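Local coordinates for protein C-glycoside 3-oxidase (Microbacterium trichothecenolyticum, PDB 7DVE) that oxidises the C3 hydroxyl group of the sugar in C-glycosides such as isoorientin and mangiferin, using FAD and oxygen and releasing hydrogen peroxide, at residues D464-V467 and L473-A476; G447-G452 and A458-P463. All coordinates share one frame; numbering follows the deposited sequence.

Overall arrangement
Contact 2 and segment 464-467 of contact 1 belong to the long loop before strand 473-475; the other half of contact 1 is that strand. The two contacts follow one another along the chain. Contact 1 is buried and adds a short backbone pairing to the outer edge of the parallel Rossmann-type sheet. Contact 2 is partly buried and joins two loop segments to each other. Contact 1 combines two backbone hydrogen bonds with apolar packing and a CH-pi contact on a phenylalanine ring. Contact 2 has more backbone bonds and adds one from an arginine side chain. The two meet directly: Val475 CG2 lies 3.6 Å from Cys461 SG, and Val467 CB packs against the carbonyl of Val460.

Contact 1: residues D464-V467 and L473-A476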
# COMPACT_ATOMS: atom_id res chain seq x y z
N ASP A 464 7.73 -18.06 2.38
CA ASP A 464 7.41 -17.63 3.72
C ASP A 464 7.98 -16.25 4.05
O ASP A 464 8.08 -15.89 5.23
CB ASP A 464 7.90 -18.65 4.73
CG ASP A 464 7.01 -19.88 4.74
OD1 ASP A 464 6.06 -19.93 5.57
OD2 ASP A 464 7.27 -20.83 3.98
N SER A 465 8.39 -15.49 3.02
CA SER A 465 8.91 -14.13 3.13
C SER A 465 10.24 -14.04 3.87
O SER A 465 10.64 -12.94 4.27
CB SER A 465 7.88 -13.20 3.80
OG SER A 465 6.71 -13.12 3.02
N GLU A 466 10.93 -15.16 4.07
CA GLU A 466 12.23 -15.15 4.73
C GLU A 466 13.34 -14.97 3.71
O GLU A 466 13.37 -15.68 2.70
CB GLU A 466 12.42 -16.45 5.50
CG GLU A 466 13.51 -16.43 6.53
CD GLU A 466 13.58 -17.75 7.29
OE1 GLU A 466 12.84 -18.70 6.92
OE2 GLU A 466 14.37 -17.84 8.25
N VAL A 467 14.25 -14.02 3.96
CA VAL A 467 15.21 -13.65 2.92
C VAL A 467 16.31 -14.70 2.82
O VAL A 467 16.85 -15.18 3.84
CB VAL A 467 15.78 -12.23 3.16
CG1 VAL A 467 14.69 -11.23 3.59
CG2 VAL A 467 16.96 -12.22 4.11
N LEU A 473 15.42 -13.25 9.19
CA LEU A 473 15.05 -11.94 8.66
C LEU A 473 13.89 -12.12 7.69
O LEU A 473 13.93 -13.00 6.82
CB LEU A 473 16.24 -11.27 7.96
CG LEU A 473 15.92 -10.01 7.16
CD1 LEU A 473 15.33 -8.92 8.06
CD2 LEU A 473 17.18 -9.51 6.44
N PHE A 474 12.86 -11.30 7.85
CA PHE A 474 11.65 -11.37 7.05
C PHE A 474 11.38 -10.02 6.42
O PHE A 474 11.75 -8.99 6.96
CB PHE A 474 10.42 -11.82 7.89
CG PHE A 474 10.52 -13.23 8.39
CD1 PHE A 474 11.27 -13.53 9.52
CD2 PHE A 474 9.86 -14.27 7.73
CE1 PHE A 474 11.38 -14.84 9.98
CE2 PHE A 474 9.96 -15.57 8.19
CZ PHE A 474 10.73 -15.85 9.31
N VAL A 475 10.71 -10.04 5.27
CA VAL A 475 10.32 -8.81 4.59
C VAL A 475 8.81 -8.86 4.35
O VAL A 475 8.19 -9.92 4.34
CB VAL A 475 11.10 -8.61 3.27
CG1 VAL A 475 12.56 -8.27 3.57
CG2 VAL A 475 11.02 -9.86 2.40
N ALA A 476 8.22 -7.68 4.17
CA ALA A 476 6.77 -7.57 4.14
C ALA A 476 6.38 -6.31 3.40
O ALA A 476 6.99 -5.27 3.61
CB ALA A 476 6.20 -7.54 5.56
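Glu466 and Phe474 form a single antiparallel bridge, a non-hydrogen-bonded pair. It lies on the outer edge of the parallel sheet of the FAD-binding Rossmann-type fold. Strand 473-475 ends that sheet, and Phe474 bonds by its backbone to Val268 and Val270 on the neighbouring strand 267-270. Segment 464-467 takes the other edge.

Two backbone hydrogen bonds hold the bridge. Val475 N donates to Ser465 O at 3.1 Å, and Val467 N donates to Leu473 O at the same length. Each of these carbonyls also receives a CA-H contact from a bridged residue: Phe474 CA meets Ser465 O and Glu466 CA meets Leu473 O.

The ring of Phe474 makes the aromatic contact. Glu466 CG sits over one face, offset toward the rim, in a CH-pi contact 4.2 Å from the ring centroid. This comes from a straight side chain: CG is anti to the backbone N (chi1 -164°), and the chain stays extended beyond it. The carboxylate ends nearly parallel to the ring, 12° apart, and its OE2 accepts from Gly472 N, which helps to fix the chain. Asp464 O lies at the ring edge, 3.5 Å from Phe474 CD2. The carboxylate of Asp464 turns instead to Arg499 on helix 490-510, in a salt bridge. That helix also packs on the Phe474 ring, through His503 and Ile504.

The apolar packing centres on Val467. Its two methyls divide the work between two residues of the strand that flank Phe474. Val467 CG2 packs obliquely against Leu473 CD2, 3.6 Å away. The other methyl meets the Val475 side chain at about a right angle, with Val467 CG1 3.6 Å from Val475 CG1.

Contact 2: residues G447-G452 and A458-P463; sequences GTVRMG and ASVCSP
The backbones of Met451 and Cys461 form a single bridge of parallel pattern, in which Cys461 bonds to both neighbours of Met451, although the segments run 67° apart end to end. Cys461 N donates to Arg450 O at 3.2 Å, and Gly452 N donates to Cys461 O at 2.8 Å. Arg450 O is gripped twice. Val460 N approaches Arg450 O in the carbonyl plane, at 2.8 Å, whereas Cys461 N comes from above that plane.

Arg450 reaches across with its own side chain. Arg450 NH1 donates to Ala458 O at 2.9 Å, almost straight at 174°. The acceptor lies in the guanidinium plane. Bends at chi2 and chi3 carry the group back to the carbonyl. Tyr294 adds a cation-pi partner. With an alanine in place of Arg450, Ala458 O is likely to lose its side-chain donor and Tyr294 its cation.

Segment 447-452 follows closely on His444, the probable proton acceptor, in the C-terminal part of the GMC oxidoreductase fold. Thr448 OG1 is bonded to Ala274 O. Beyond the bridge, aliphatic groups pack on each other and on backbone carbonyls. Val460 leans its branches over the backbone of Val449, with Val460 CB 3.6 Å from Val449 CA. Ser459 CB sits against Arg450 O, and its OG bonds to Trp468 NE1. Met451 CG stands between its backbone N and carbonyl carbon (chi1 75°). Its chain then turns along Pro463, and Met451 CE ends 3.3 Å from Pro463 O. The ring of Pro463 meets Gly452 instead, with Pro463 CD 3.2 Å from Gly452 O.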
# COMPACT_ATOMS: atom_id res chain seq x y z
N GLY A 447 8.06 -5.55 -5.97
CA GLY A 447 9.09 -6.34 -6.60
C GLY A 447 10.49 -6.19 -6.04
O GLY A 447 11.33 -7.01 -6.34
N THR A 448 10.75 -5.18 -5.21
CA THR A 448 12.14 -4.90 -4.83
C THR A 448 12.70 -5.92 -3.85
O THR A 448 13.92 -6.00 -3.69
CB THR A 448 12.26 -3.50 -4.21
OG1 THR A 448 11.30 -3.37 -3.16
CG2 THR A 448 12.02 -2.42 -5.26
N VAL A 449 11.83 -6.71 -3.20
CA VAL A 449 12.26 -7.78 -2.31
C VAL A 449 11.39 -9.00 -2.56
O VAL A 449 10.82 -9.57 -1.63
CB VAL A 449 12.21 -7.34 -0.84
CG1 VAL A 449 13.34 -6.36 -0.55
CG2 VAL A 449 10.86 -6.70 -0.52
N ARG A 450 11.30 -9.40 -3.83
CA ARG A 450 10.27 -10.33 -4.27
C ARG A 450 10.50 -11.74 -3.75
O ARG A 450 11.64 -12.20 -3.59
CB ARG A 450 10.20 -10.33 -5.80
CG ARG A 450 11.54 -10.41 -6.42
CD ARG A 450 11.61 -11.18 -7.73
NE ARG A 450 11.04 -10.55 -8.91
CZ ARG A 450 11.43 -10.83 -10.14
NH1 ARG A 450 12.42 -11.68 -10.38
NH2 ARG A 450 10.78 -10.28 -11.17
N MET A 451 9.39 -12.44 -3.50
CA MET A 451 9.45 -13.82 -3.08
C MET A 451 9.60 -14.72 -4.30
O MET A 451 9.12 -14.41 -5.40
CB MET A 451 8.19 -14.19 -2.29
CG MET A 451 6.93 -14.39 -3.12
SD MET A 451 5.62 -15.26 -2.23
CE MET A 451 5.94 -14.76 -0.53
N GLY A 452 10.30 -15.85 -4.11
CA GLY A 452 10.44 -16.83 -5.16
C GLY A 452 10.46 -18.23 -4.57
O GLY A 452 10.52 -18.41 -3.35
N ALA A 458 17.09 -14.68 -8.41
CA ALA A 458 16.02 -13.87 -8.97
C ALA A 458 14.96 -13.49 -7.94
O ALA A 458 13.91 -12.97 -8.32
CB ALA A 458 15.39 -14.61 -10.15
N SER A 459 15.20 -13.73 -6.65
CA SER A 459 14.26 -13.36 -5.59
C SER A 459 15.04 -12.99 -4.33
O SER A 459 16.16 -13.44 -4.13
CB SER A 459 13.26 -14.50 -5.27
OG SER A 459 13.92 -15.72 -4.92
N VAL A 460 14.41 -12.20 -3.47
CA VAL A 460 14.99 -11.83 -2.18
C VAL A 460 14.53 -12.75 -1.05
O VAL A 460 15.26 -12.98 -0.08
CB VAL A 460 14.69 -10.35 -1.87
CG1 VAL A 460 15.04 -10.00 -0.45
CG2 VAL A 460 15.50 -9.45 -2.81
N CYS A 461 13.34 -13.34 -1.16
CA CYS A 461 12.84 -14.12 -0.03
C CYS A 461 12.09 -15.35 -0.52
O CYS A 461 11.76 -15.49 -1.69
CB CYS A 461 11.94 -13.27 0.89
SG CYS A 461 10.47 -12.62 0.09
N SER A 462 11.84 -16.25 0.43
CA SER A 462 11.13 -17.49 0.21
C SER A 462 9.62 -17.24 0.23
O SER A 462 9.17 -16.15 0.57
CB SER A 462 11.52 -18.49 1.29
OG SER A 462 10.91 -18.10 2.50
N PRO A 463 8.80 -18.24 -0.13
CA PRO A 463 7.35 -18.05 -0.03
C PRO A 463 6.90 -17.77 1.38
O PRO A 463 5.79 -17.26 1.58
CB PRO A 463 6.78 -19.37 -0.57
CG PRO A 463 7.88 -19.91 -1.44
CD PRO A 463 9.12 -19.56 -0.70